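PDB 5J72: putative N-acetylmuramoyl-L-alanine amidase,autolysin cwp6 from Peptoclostridium difficile, which probably hydrolyses the N-acetylmuramoyl-L-alanine amide bond of peptidoglycan with a zinc-dependent amidase domain, and carries CWB2 modules that hold it on the cell wall. Local coordinates for residues A130-L135 with E413-I418; A365-K370 with L387-L392; D524-I529 with R593-P598; I543-K548 with I577-L582. All blocks are in the same frame, centred on the assembly; numbering follows the deposited sequence.

Interaction 1: A130-L135 with E413-I418; sequences APVKKL and ETVYQI
Lys-134 carries its aliphatic chain obliquely across the amide of Gln-417. Both chains run extended, with CG opposite the backbone N (chi1 -176° and 170°), which sends both off the same face of the sheet: CD of Lys-134 lies 3.9 Å from CD of Gln-417, and CE of Lys-134 meets NE2 of Gln-417 at 3.7 Å. The ammonium group carries on past the amide to a salt bridge with Asp-420. On the same face Val-132 puts CG1 3.9 Å from OE1 of Gln-417, and Ile-427 of helix 424-433 covers Val-132, Val-415 and Gln-417.

Beneath these side chains are two parallel strands joined by four backbone hydrogen bonds, among them Lys-133 N to Val-415 O at 2.7 Å. In the other two CWB2 units of the chain, the sheet order 2-1-3-4 ends in a strand that comes later in sequence; here 128-135, nearly 280 residues earlier, takes that place beside 411-418.

On the other face Tyr-416 is the centre. Lys-133 approaches its ring obliquely, CB 3.9 Å from CD1, before bending at chi2 and heading off. From the next position but one, Leu-135 brings CD1 to 3.7 Å from the same Tyr-416 CD1, while Ile-418 turns its own CD1 back to 4.2 Å from Leu-135 CD1. Helices 140-151 and 375-387 pack over this side.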
loop_
_atom_site.group_PDB
_atom_site.type_symbol
_atom_site.label_atom_id
_atom_site.label_comp_id
_atom_site.label_asym_id
_atom_site.label_seq_id
_atom_site.Cartn_x
_atom_site.Cartn_y
_atom_site.Cartn_z
ATOM N N ALA A 130 13.034 6.194 -9.015
ATOM C CA ALA A 130 12.722 4.929 -9.699
ATOM C C ALA A 130 11.857 5.254 -10.862
ATOM O O ALA A 130 11.047 6.184 -10.801
ATOM C CB ALA A 130 11.990 3.994 -8.726
ATOM N N PRO A 131 11.983 4.551 -12.009
ATOM C CA PRO A 131 11.112 4.899 -13.141
ATOM C C PRO A 131 9.601 4.674 -12.820
ATOM O O PRO A 131 9.261 3.712 -12.123
ATOM C CB PRO A 131 11.601 3.939 -14.266
ATOM C CG PRO A 131 12.243 2.751 -13.490
ATOM C CD PRO A 131 12.934 3.477 -12.340
ATOM N N VAL A 132 8.739 5.533 -13.342
ATOM C CA VAL A 132 7.309 5.438 -13.085
ATOM C C VAL A 132 6.594 5.008 -14.336
ATOM O O VAL A 132 6.787 5.605 -15.410
ATOM C CB VAL A 132 6.844 6.844 -12.632
ATOM C CG1 VAL A 132 5.327 6.973 -12.558
ATOM C CG2 VAL A 132 7.464 7.179 -11.275
ATOM N N LYS A 133 5.743 3.975 -14.217
ATOM C CA LYS A 133 4.917 3.562 -15.359
ATOM C C LYS A 133 3.483 3.970 -15.005
ATOM O O LYS A 133 2.936 3.469 -14.025
ATOM C CB LYS A 133 5.077 2.040 -15.555
ATOM C CG LYS A 133 4.054 1.514 -16.578
ATOM C CD LYS A 133 4.547 1.754 -17.991
ATOM C CE LYS A 133 3.518 1.264 -19.015
ATOM N NZ LYS A 133 3.883 1.738 -20.364
ATOM N N LYS A 134 2.858 4.859 -15.747
ATOM C CA LYS A 134 1.510 5.289 -15.400
ATOM C C LYS A 134 0.437 4.449 -16.145
ATOM O O LYS A 134 0.512 4.311 -17.354
ATOM C CB LYS A 134 1.340 6.771 -15.749
ATOM C CG LYS A 134 -0.009 7.292 -15.321
ATOM C CD LYS A 134 -0.084 8.785 -15.452
ATOM C CE LYS A 134 -1.380 9.263 -14.851
ATOM N NZ LYS A 134 -1.715 10.614 -15.346
ATOM N N LEU A 135 -0.526 3.883 -15.418
ATOM C CA LEU A 135 -1.602 3.039 -16.001
ATOM C C LEU A 135 -2.869 3.738 -15.663
ATOM O O LEU A 135 -3.394 3.602 -14.545
ATOM C CB LEU A 135 -1.566 1.599 -15.356
ATOM C CG LEU A 135 -0.213 0.906 -15.539
ATOM C CD1 LEU A 135 -0.204 -0.536 -14.790
ATOM C CD2 LEU A 135 0.102 0.705 -17.103
ATOM N N GLU A 413 12.041 -1.496 -7.837
ATOM C CA GLU A 413 12.623 -1.289 -9.194
ATOM C C GLU A 413 11.769 -0.431 -10.053
ATOM O O GLU A 413 12.283 0.438 -10.741
ATOM C CB GLU A 413 12.812 -2.649 -9.864
ATOM C CG GLU A 413 13.777 -3.469 -9.051
ATOM C CD GLU A 413 13.866 -4.924 -9.521
ATOM O OE1 GLU A 413 13.082 -5.335 -10.378
ATOM O OE2 GLU A 413 14.737 -5.646 -9.016
ATOM N N THR A 414 10.443 -0.626 -10.019
ATOM C CA THR A 414 9.519 0.131 -10.833
ATOM C C THR A 414 8.332 0.620 -10.000
ATOM O O THR A 414 7.824 -0.157 -9.167
ATOM C CB THR A 414 8.938 -0.786 -11.953
ATOM O OG1 THR A 414 10.048 -1.362 -12.675
ATOM C CG2 THR A 414 8.019 -0.043 -12.913
ATOM N N VAL A 415 7.871 1.820 -10.267
ATOM C CA VAL A 415 6.741 2.344 -9.547
ATOM C C VAL A 415 5.648 2.466 -10.556
ATOM O O VAL A 415 5.829 3.075 -11.620
ATOM C CB VAL A 415 7.065 3.736 -8.927
ATOM C CG1 VAL A 415 5.784 4.377 -8.356
ATOM C CG2 VAL A 415 8.130 3.610 -7.866
ATOM N N TYR A 416 4.479 1.863 -10.285
ATOM C CA TYR A 416 3.390 2.018 -11.197
ATOM C C TYR A 416 2.410 2.991 -10.647
ATOM O O TYR A 416 1.970 2.806 -9.505
ATOM C CB TYR A 416 2.626 0.694 -11.392
ATOM C CG TYR A 416 3.447 -0.355 -12.104
ATOM C CD1 TYR A 416 3.236 -0.638 -13.437
ATOM C CD2 TYR A 416 4.410 -1.090 -11.423
ATOM C CE1 TYR A 416 3.977 -1.655 -14.094
ATOM C CE2 TYR A 416 5.141 -2.093 -12.063
ATOM C CZ TYR A 416 4.915 -2.365 -13.392
ATOM O OH TYR A 416 5.678 -3.385 -13.960
ATOM N N GLN A 417 2.044 3.991 -11.394
ATOM C CA GLN A 417 1.050 4.956 -10.928
ATOM C C GLN A 417 -0.304 4.554 -11.494
ATOM O O GLN A 417 -0.539 4.551 -12.704
ATOM C CB GLN A 417 1.423 6.366 -11.416
ATOM C CG GLN A 417 0.332 7.381 -11.192
ATOM C CD GLN A 417 0.849 8.770 -11.650
ATOM O OE1 GLN A 417 1.977 8.888 -12.112
ATOM N NE2 GLN A 417 0.030 9.827 -11.497
ATOM N N ILE A 418 -1.223 4.204 -10.610
ATOM C CA ILE A 418 -2.556 3.763 -11.014
ATOM C C ILE A 418 -3.559 4.878 -11.046
ATOM O O ILE A 418 -3.756 5.571 -10.045
ATOM C CB ILE A 418 -3.060 2.685 -10.001
ATOM C CG1 ILE A 418 -1.995 1.576 -9.803
ATOM C CG2 ILE A 418 -4.408 2.109 -10.489
ATOM C CD1 ILE A 418 -1.624 0.837 -11.133
#

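Interaction 2: A365-K370 with L387-L392; sequences AMLVAK and LKAPIL
Leu-367 O is held twice from the neighbouring strand: Leu-392 N donates to it at 2.8 Å, nearly straight on, and the CA-H of Ile-391 adds a weaker contact, CA to Leu-367 O being 3.2 Å. Leu-367 N gives its hydrogen to Pro-390 O and Ala-369 N to Leu-392 O, which completes a short parallel pairing. One residue misses out. Ala-365 O, buried with no hydrogen-bond partner in the model, sits against carbon instead, 3.4 Å from Pro-390 CD and 3.5 Å from Ala-389 CB.

Leu-367 swings CD1 back toward the start of the second segment, reaching Ala-389 CB at 3.8 Å and, more loosely, Leu-387 CD1. On the opposite face Met-366 doubles back through bends at chi2 and chi3; in the conformer described, one of two, SD lies 3.6 Å from Pro-390 CG, the two side chains meeting at about a right angle.

Lys-388, with positive phi, closes helix 375-387 in a Schellman motif, and the chain then drops into strand 391-394. This is a beta-alpha-beta unit of a CWB2 module: the helix covers Leu-367 and Ile-391, helix 424-433 covers Val-368 and Leu-392, and strand 411-418 flanks 362-370 on its other edge.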
loop_
_atom_site.group_PDB
_atom_site.type_symbol
_atom_site.label_atom_id
_atom_site.label_comp_id
_atom_site.label_asym_id
_atom_site.label_seq_id
_atom_site.Cartn_x
_atom_site.Cartn_y
_atom_site.Cartn_z
ATOM N N ALA A 365 8.559 -3.989 -7.263
ATOM C CA ALA A 365 7.757 -2.865 -7.742
ATOM C C ALA A 365 6.897 -2.301 -6.641
ATOM O O ALA A 365 6.820 -2.908 -5.580
ATOM C CB ALA A 365 6.833 -3.316 -8.848
ATOM N N MET A 366 6.252 -1.160 -6.900
ATOM C CA MET A 366 5.294 -0.611 -5.937
ATOM C C MET A 366 4.245 -0.060 -6.747
ATOM O O MET A 366 4.534 0.716 -7.638
ATOM C CB MET A 366 5.903 0.511 -5.038
ATOM C CG MET A 366 4.862 1.134 -4.072
ATOM S SD MET A 366 4.694 0.076 -2.638
ATOM C CE MET A 366 6.120 0.629 -1.661
ATOM N N LEU A 367 2.985 -0.462 -6.514
ATOM C CA LEU A 367 1.891 0.104 -7.300
ATOM C C LEU A 367 1.229 1.163 -6.445
ATOM O O LEU A 367 0.819 0.852 -5.326
ATOM C CB LEU A 367 0.838 -1.006 -7.697
ATOM C CG LEU A 367 1.302 -1.986 -8.843
ATOM C CD1 LEU A 367 2.237 -3.053 -8.204
ATOM C CD2 LEU A 367 0.114 -2.695 -9.521
ATOM N N VAL A 368 1.017 2.378 -6.986
ATOM C CA VAL A 368 0.498 3.462 -6.135
ATOM C C VAL A 368 -0.853 3.927 -6.584
ATOM O O VAL A 368 -0.990 4.395 -7.703
ATOM C CB VAL A 368 1.493 4.670 -6.197
ATOM C CG1 VAL A 368 0.928 5.846 -5.340
ATOM C CG2 VAL A 368 2.855 4.231 -5.682
ATOM N N ALA A 369 -1.878 3.784 -5.708
ATOM C CA ALA A 369 -3.227 4.170 -6.022
ATOM C C ALA A 369 -3.717 5.258 -5.024
ATOM O O ALA A 369 -3.209 5.378 -3.906
ATOM C CB ALA A 369 -4.162 2.952 -5.868
ATOM N N LYS A 370 -4.692 6.038 -5.467
ATOM C CA LYS A 370 -5.300 7.064 -4.645
ATOM C C LYS A 370 -6.059 6.395 -3.544
ATOM O O LYS A 370 -6.763 5.430 -3.824
ATOM C CB LYS A 370 -6.267 7.865 -5.522
ATOM C CG LYS A 370 -5.524 8.727 -6.554
ATOM C CD LYS A 370 -6.509 9.499 -7.507
ATOM C CE LYS A 370 -7.264 8.566 -8.426
ATOM N NZ LYS A 370 -8.413 9.237 -9.100
ATOM N N LEU A 387 2.867 -9.385 -10.389
ATOM C CA LEU A 387 4.213 -8.804 -10.166
ATOM C C LEU A 387 4.795 -9.136 -8.786
ATOM O O LEU A 387 5.982 -8.847 -8.535
ATOM C CB LEU A 387 4.117 -7.260 -10.282
ATOM C CG LEU A 387 3.622 -6.760 -11.637
ATOM C CD1 LEU A 387 3.469 -5.205 -11.600
ATOM C CD2 LEU A 387 4.673 -7.253 -12.753
ATOM N N LYS A 388 3.978 -9.733 -7.879
ATOM C CA LYS A 388 4.343 -10.080 -6.504
ATOM C C LYS A 388 4.871 -8.794 -5.807
ATOM O O LYS A 388 5.969 -8.801 -5.207
ATOM C CB LYS A 388 5.333 -11.238 -6.463
ATOM C CG LYS A 388 4.742 -12.510 -7.164
ATOM C CD LYS A 388 5.762 -13.655 -6.981
ATOM C CE LYS A 388 5.381 -15.010 -7.589
ATOM N NZ LYS A 388 3.999 -15.374 -7.255
ATOM N N ALA A 389 4.096 -7.742 -5.914
ATOM C CA ALA A 389 4.412 -6.392 -5.429
ATOM C C ALA A 389 3.221 -5.802 -4.657
ATOM O O ALA A 389 2.076 -6.170 -4.881
ATOM C CB ALA A 389 4.738 -5.465 -6.610
ATOM N N PRO A 390 3.476 -4.899 -3.719
ATOM C CA PRO A 390 2.397 -4.286 -2.932
ATOM C C PRO A 390 1.723 -3.125 -3.591
ATOM O O PRO A 390 2.265 -2.467 -4.489
ATOM C CB PRO A 390 3.122 -3.790 -1.656
ATOM C CG PRO A 390 4.616 -3.513 -2.183
ATOM C CD PRO A 390 4.854 -4.517 -3.293
ATOM N N ILE A 391 0.498 -2.848 -3.116
ATOM C CA ILE A 391 -0.175 -1.626 -3.524
ATOM C C ILE A 391 -0.045 -0.641 -2.327
ATOM O O ILE A 391 -0.360 -0.999 -1.186
ATOM C CB ILE A 391 -1.670 -1.904 -3.791
ATOM C CG1 ILE A 391 -1.788 -2.771 -5.089
ATOM C CG2 ILE A 391 -2.461 -0.567 -3.968
ATOM C CD1 ILE A 391 -3.274 -3.241 -5.318
ATOM N N LEU A 392 0.423 0.562 -2.608
ATOM C CA LEU A 392 0.499 1.639 -1.621
ATOM C C LEU A 392 -0.629 2.575 -1.908
ATOM O O LEU A 392 -0.836 2.914 -3.075
ATOM C CB LEU A 392 1.829 2.368 -1.819
ATOM C CG LEU A 392 2.067 3.444 -0.730
ATOM C CD1 LEU A 392 3.524 3.449 -0.392
ATOM C CD2 LEU A 392 1.580 4.797 -1.307
#

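Interaction 3: D524-I529 with R593-P598; sequences DLFTSI and RNNNYP
With chi1 at 171°, Phe-526 swings its ring to the side away from its own backbone N, and Asn-595, whose chi1 of -145° lies off the staggered positions, reaches over to set its amide nitrogen on one face of that ring. ND2 of Asn-595 stands 3.4 Å from Phe-526 CG, shifted toward the rim, and the amide is tipped so that its plane makes 70° with the ring.

A little further along the loop, Pro-598 meets the start of strand 525-532. Its carbonyl oxygen takes the N-H of Phe-526 at 2.8 Å, the donor lying in the carbonyl plane, and Leu-525 CD1 closes on the same Pro-598 O at 3.6 Å. The pyrrolidine ring rests on the peptide between Asp-524 and Leu-525, with CG of Pro-598 3.3 Å from Asp-524 O.

Here two parallel neighbours in the sheet of the amidase domain first meet: Pro-598 leads into strand 599-606, while strand 525-532 runs on to His-530, a zinc ligand.

The Asn-595 amide is fixed by its bonds. OD1 accepts from Tyr-597 N at 3.2 Å, an Asx turn, and also bonds Ser-518 OG, while ND2 is hydrogen-bonded to Val-591 O. That pattern settles which end is oxygen and which nitrogen, and a partly positive NH2 over the pi cloud is probably a mildly favourable electrostatic match.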
loop_
_atom_site.group_PDB
_atom_site.type_symbol
_atom_site.label_atom_id
_atom_site.label_comp_id
_atom_site.label_asym_id
_atom_site.label_seq_id
_atom_site.Cartn_x
_atom_site.Cartn_y
_atom_site.Cartn_z
ATOM N N ASP A 524 7.972 27.997 9.932
ATOM C CA ASP A 524 7.073 28.980 10.457
ATOM C C ASP A 524 6.871 28.620 11.938
ATOM O O ASP A 524 6.685 29.496 12.781
ATOM C CB ASP A 524 5.711 28.938 9.698
ATOM C CG ASP A 524 5.859 29.505 8.285
ATOM O OD1 ASP A 524 5.774 28.728 7.311
ATOM O OD2 ASP A 524 6.085 30.702 8.166
ATOM N N LEU A 525 6.882 27.301 12.279
ATOM C CA LEU A 525 6.690 26.899 13.693
ATOM C C LEU A 525 7.269 25.507 13.904
ATOM O O LEU A 525 7.126 24.660 13.023
ATOM C CB LEU A 525 5.203 26.839 14.068
ATOM C CG LEU A 525 4.921 26.403 15.521
ATOM C CD1 LEU A 525 5.299 27.604 16.482
ATOM C CD2 LEU A 525 3.451 26.068 15.790
ATOM N N PHE A 526 7.921 25.298 15.041
ATOM C CA PHE A 526 8.506 24.037 15.471
ATOM C C PHE A 526 7.692 23.609 16.638
ATOM O O PHE A 526 7.556 24.377 17.611
ATOM C CB PHE A 526 9.975 24.249 15.853
ATOM C CG PHE A 526 10.650 23.054 16.514
ATOM C CD1 PHE A 526 10.413 22.746 17.842
ATOM C CD2 PHE A 526 11.550 22.275 15.813
ATOM C CE1 PHE A 526 11.076 21.658 18.455
ATOM C CE2 PHE A 526 12.207 21.208 16.413
ATOM C CZ PHE A 526 11.959 20.910 17.736
ATOM N N THR A 527 7.124 22.379 16.607
ATOM C CA THR A 527 6.327 21.906 17.708
ATOM C C THR A 527 6.893 20.580 18.242
ATOM O O THR A 527 6.885 19.592 17.512
ATOM C CB THR A 527 4.893 21.688 17.259
ATOM O OG1 THR A 527 4.391 22.931 16.735
ATOM C CG2 THR A 527 3.969 21.318 18.378
ATOM N N SER A 528 7.352 20.570 19.501
ATOM C CA SER A 528 7.833 19.356 20.130
ATOM C C SER A 528 6.665 18.741 20.851
ATOM O O SER A 528 5.889 19.458 21.497
ATOM C CB SER A 528 9.015 19.698 21.052
ATOM O OG SER A 528 9.532 18.542 21.692
ATOM N N ILE A 529 6.477 17.412 20.766
ATOM C CA ILE A 529 5.333 16.768 21.355
ATOM C C ILE A 529 5.827 15.800 22.390
ATOM O O ILE A 529 6.623 14.905 22.077
ATOM C CB ILE A 529 4.500 16.030 20.233
ATOM C CG1 ILE A 529 3.864 17.110 19.300
ATOM C CG2 ILE A 529 3.348 15.195 20.838
ATOM C CD1 ILE A 529 3.155 16.515 18.078
ATOM N N ARG A 593 15.188 27.364 23.681
ATOM C CA ARG A 593 16.320 28.288 23.840
ATOM C C ARG A 593 17.208 28.342 22.647
ATOM O O ARG A 593 17.675 29.414 22.274
ATOM C CB ARG A 593 17.124 27.862 25.096
ATOM C CG ARG A 593 18.388 28.762 25.361
ATOM C CD ARG A 593 19.068 28.289 26.675
ATOM N NE ARG A 593 19.802 27.039 26.457
ATOM C CZ ARG A 593 19.410 25.825 26.837
ATOM N NH1 ARG A 593 18.271 25.662 27.509
ATOM N NH2 ARG A 593 20.134 24.757 26.510
ATOM N N ASN A 594 17.448 27.213 21.999
ATOM C CA ASN A 594 18.382 27.212 20.884
ATOM C C ASN A 594 17.751 27.224 19.509
ATOM O O ASN A 594 18.430 27.038 18.500
ATOM C CB ASN A 594 19.278 25.957 21.006
ATOM C CG ASN A 594 20.244 26.132 22.133
ATOM O OD1 ASN A 594 20.818 27.217 22.245
ATOM N ND2 ASN A 594 20.423 25.178 23.040
ATOM N N ASN A 595 16.470 27.424 19.458
ATOM C CA ASN A 595 15.781 27.467 18.162
ATOM C C ASN A 595 15.738 28.933 17.624
ATOM O O ASN A 595 15.274 29.810 18.349
ATOM C CB ASN A 595 14.340 26.991 18.386
ATOM C CG ASN A 595 13.805 26.225 17.226
ATOM O OD1 ASN A 595 13.932 26.680 16.074
ATOM N ND2 ASN A 595 13.217 25.059 17.461
ATOM N N ASN A 596 16.166 29.184 16.392
ATOM C CA ASN A 596 16.088 30.555 15.858
ATOM C C ASN A 596 14.684 30.812 15.308
ATOM O O ASN A 596 14.434 31.894 14.793
ATOM C CB ASN A 596 17.072 30.737 14.736
ATOM C CG ASN A 596 18.483 30.606 15.216
ATOM O OD1 ASN A 596 19.337 30.139 14.459
ATOM N ND2 ASN A 596 18.803 30.995 16.433
ATOM N N TYR A 597 13.766 29.810 15.397
ATOM C CA TYR A 597 12.417 29.958 14.866
ATOM C C TYR A 597 11.413 29.748 15.945
ATOM O O TYR A 597 11.750 29.217 17.013
ATOM C CB TYR A 597 12.227 28.997 13.662
ATOM C CG TYR A 597 13.215 29.418 12.609
ATOM C CD1 TYR A 597 12.915 30.449 11.725
ATOM C CD2 TYR A 597 14.494 28.904 12.592
ATOM C CE1 TYR A 597 13.876 30.967 10.869
ATOM C CE2 TYR A 597 15.470 29.417 11.738
ATOM C CZ TYR A 597 15.152 30.450 10.878
ATOM O OH TYR A 597 16.106 30.960 10.028
ATOM N N PRO A 598 10.165 30.174 15.741
ATOM C CA PRO A 598 9.139 29.998 16.778
ATOM C C PRO A 598 9.013 28.484 17.165
ATOM O O PRO A 598 8.898 27.639 16.290
ATOM C CB PRO A 598 7.866 30.546 16.112
ATOM C CG PRO A 598 8.312 31.310 14.983
ATOM C CD PRO A 598 9.566 30.628 14.482
#

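Interaction 4: I543-K548 with I577-L582; sequences IYYKVK and IKTRTL
The backbones of 543-548 and 577-582 start as parallel neighbours, CA of Ile-543 4.8 Å from CA of Ile-577, and then part company. Strand 541-544, helix 554-569 and strand 574-578 form a beta-alpha-beta unit at one side of the amidase sheet, with 574-578 outermost. Two backbone bonds join the pair: Lys-578 N to Ile-543 O at 2.7 Å, and Tyr-545 N to Lys-578 O at 3.0 Å. Past Tyr-545 the first segment turns off into a 3-10 turn, and a water fills in, donating to Tyr-545 O and accepting from Arg-580 N.

The two tyrosines go opposite ways. Tyr-544 crosses Lys-578 at a slant, its CE2 3.6 Å from Lys-578 CB, and its hydroxyl bonds Glu-542, which also forms a salt bridge with the lysine NZ. NZ of Lys-578 is also hydrogen-bonded to Arg-575 O. Tyr-545 takes chi1 62°, the crowded position between N and carbonyl carbon, and this folds its ring across to the second segment. There Thr-579 sets a methyl on one face: CG2 is 3.6 Å from the centroid of the Tyr-545 ring and 19° off its normal, a CH-pi contact. Ile-577 comes in obliquely, CD1 3.6 Å from Tyr-545 CE1.

Further on, Val-547 CG2 touches the CG2 methyl of Thr-581 at 3.8 Å, the side chains crossing at about a right angle. Thr-581 and Leu-582 bind calcium in another structure of this protein, though none is bound to them here. At the ring edge, a second water bridges the Tyr-545 hydroxyl and Ile-577 O.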
loop_
_atom_site.group_PDB
_atom_site.type_symbol
_atom_site.label_atom_id
_atom_site.label_comp_id
_atom_site.label_asym_id
_atom_site.label_seq_id
_atom_site.Cartn_x
_atom_site.Cartn_y
_atom_site.Cartn_z
ATOM N N ILE A 543 1.413 23.744 27.762
ATOM C CA ILE A 543 2.316 23.910 26.657
ATOM C C ILE A 543 3.338 24.951 27.083
ATOM O O ILE A 543 2.955 25.973 27.645
ATOM C CB ILE A 543 1.496 24.378 25.412
ATOM C CG1 ILE A 543 0.363 23.303 25.084
ATOM C CG2 ILE A 543 2.452 24.618 24.217
ATOM C CD1 ILE A 543 -0.441 23.605 23.869
ATOM N N TYR A 544 4.608 24.727 26.796
ATOM C CA TYR A 544 5.652 25.695 27.077
ATOM C C TYR A 544 5.922 26.517 25.888
ATOM O O TYR A 544 5.948 25.972 24.763
ATOM C CB TYR A 544 6.951 24.972 27.457
ATOM C CG TYR A 544 6.825 24.377 28.827
ATOM C CD1 TYR A 544 6.364 23.090 29.000
ATOM C CD2 TYR A 544 7.094 25.141 29.969
ATOM C CE1 TYR A 544 6.162 22.563 30.263
ATOM C CE2 TYR A 544 6.888 24.625 31.232
ATOM C CZ TYR A 544 6.419 23.336 31.376
ATOM O OH TYR A 544 6.170 22.812 32.617
ATOM N N TYR A 545 6.166 27.811 26.058
ATOM C CA TYR A 545 6.478 28.628 24.903
ATOM C C TYR A 545 7.697 29.526 25.270
ATOM O O TYR A 545 8.138 29.428 26.401
ATOM C CB TYR A 545 5.235 29.442 24.440
ATOM C CG TYR A 545 4.742 30.420 25.490
ATOM C CD1 TYR A 545 3.992 29.982 26.587
ATOM C CD2 TYR A 545 5.043 31.773 25.401
ATOM C CE1 TYR A 545 3.570 30.878 27.573
ATOM C CE2 TYR A 545 4.611 32.674 26.373
ATOM C CZ TYR A 545 3.880 32.223 27.454
ATOM O OH TYR A 545 3.463 33.143 28.394
ATOM N N LYS A 546 8.233 30.331 24.349
ATOM C CA LYS A 546 9.467 31.069 24.647
ATOM C C LYS A 546 9.200 32.254 25.618
ATOM O O LYS A 546 8.234 33.002 25.436
ATOM C CB LYS A 546 10.069 31.590 23.366
ATOM C CG LYS A 546 10.564 30.531 22.407
ATOM C CD LYS A 546 11.241 31.170 21.262
ATOM C CE LYS A 546 11.851 30.169 20.347
ATOM N NZ LYS A 546 12.669 30.820 19.249
ATOM N N VAL A 547 10.051 32.410 26.635
ATOM C CA VAL A 547 9.869 33.473 27.623
ATOM C C VAL A 547 9.836 34.840 26.946
ATOM O O VAL A 547 9.079 35.682 27.378
ATOM C CB VAL A 547 10.998 33.354 28.694
ATOM C CG1 VAL A 547 12.333 33.764 28.095
ATOM C CG2 VAL A 547 10.650 34.204 29.921
ATOM N N LYS A 548 10.608 35.063 25.887
ATOM C CA LYS A 548 10.621 36.342 25.193
ATOM C C LYS A 548 9.220 36.790 24.733
ATOM O O LYS A 548 8.997 37.983 24.519
ATOM C CB LYS A 548 11.557 36.267 23.983
ATOM C CG LYS A 548 10.904 35.743 22.707
ATOM C CD LYS A 548 11.876 35.742 21.555
ATOM C CE LYS A 548 11.156 35.506 20.254
ATOM N NZ LYS A 548 12.094 35.512 19.115
ATOM N N ILE A 577 -0.629 27.752 29.458
ATOM C CA ILE A 577 0.591 27.848 28.693
ATOM C C ILE A 577 1.647 28.323 29.723
ATOM O O ILE A 577 1.303 29.116 30.617
ATOM C CB ILE A 577 0.385 28.779 27.499
ATOM C CG1 ILE A 577 -0.076 30.183 27.917
ATOM C CG2 ILE A 577 -0.700 28.162 26.599
ATOM C CD1 ILE A 577 0.087 31.191 26.787
ATOM N N LYS A 578 2.887 27.860 29.633
ATOM C CA LYS A 578 3.895 28.188 30.634
ATOM C C LYS A 578 5.244 28.559 30.074
ATOM O O LYS A 578 5.565 28.217 28.927
ATOM C CB LYS A 578 4.113 26.976 31.471
ATOM C CG LYS A 578 2.940 26.483 32.223
ATOM C CD LYS A 578 3.387 25.303 33.020
ATOM C CE LYS A 578 2.501 25.036 34.199
ATOM N NZ LYS A 578 1.172 24.565 33.780
ATOM N N THR A 579 6.048 29.324 30.844
ATOM C CA THR A 579 7.404 29.590 30.426
ATOM C C THR A 579 8.258 29.048 31.583
ATOM O O THR A 579 7.761 28.844 32.694
ATOM C CB THR A 579 7.720 31.029 30.111
ATOM O OG1 THR A 579 7.566 31.822 31.292
ATOM C CG2 THR A 579 6.869 31.572 29.039
ATOM N N ARG A 580 9.526 28.773 31.310
ATOM C CA ARG A 580 10.421 28.246 32.321
ATOM C C ARG A 580 11.824 28.675 31.919
ATOM O O ARG A 580 12.206 28.583 30.751
ATOM C CB ARG A 580 10.260 26.756 32.428
ATOM C CG ARG A 580 10.898 26.231 33.685
ATOM C CD ARG A 580 11.175 24.750 33.584
ATOM N NE ARG A 580 12.244 24.379 34.513
ATOM C CZ ARG A 580 12.386 23.164 35.019
ATOM N NH1 ARG A 580 11.533 22.199 34.695
ATOM N NH2 ARG A 580 13.390 22.897 35.848
ATOM N N THR A 581 12.594 29.193 32.897
ATOM C CA THR A 581 13.921 29.709 32.572
ATOM C C THR A 581 15.039 29.110 33.411
ATOM O O THR A 581 14.811 28.471 34.445
ATOM C CB THR A 581 13.961 31.233 32.797
ATOM O OG1 THR A 581 13.565 31.456 34.164
ATOM C CG2 THR A 581 13.041 31.990 31.847
ATOM N N LEU A 582 16.250 29.284 32.908
ATOM C CA LEU A 582 17.476 28.889 33.619
ATOM C C LEU A 582 17.828 30.146 34.469
ATOM O O LEU A 582 17.310 31.234 34.188
ATOM C CB LEU A 582 18.648 28.673 32.614
ATOM C CG LEU A 582 18.395 27.677 31.443
ATOM C CD1 LEU A 582 19.470 27.849 30.380
ATOM C CD2 LEU A 582 18.435 26.280 32.005
HETATM O O HOH W 1 10.091 28.704 28.418
HETATM O O HOH W 2 2.242 32.070 30.881
#

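The four contacts fall into two groups. Interactions 1 and 2, centres 9 Å apart, share strand neighbours: 411-418 lies between 128-135 and 362-370, and Tyr-416 is hydrogen-bonded through its backbone to Met-366 and Val-368. Interaction 2 is nested in the long loop that interaction 1 closes. Further along the chain, interaction 4 is nested within interaction 3 in the amidase domain; their centres are 12 Å apart, and Lys-546 NZ bonds the carbonyls of Asn-595 and Tyr-597. Between the groups, centres are 37 to 48 Å apart and nothing touches, consistent with a wall-binding part and a zinc-bearing catalytic part built as separate units.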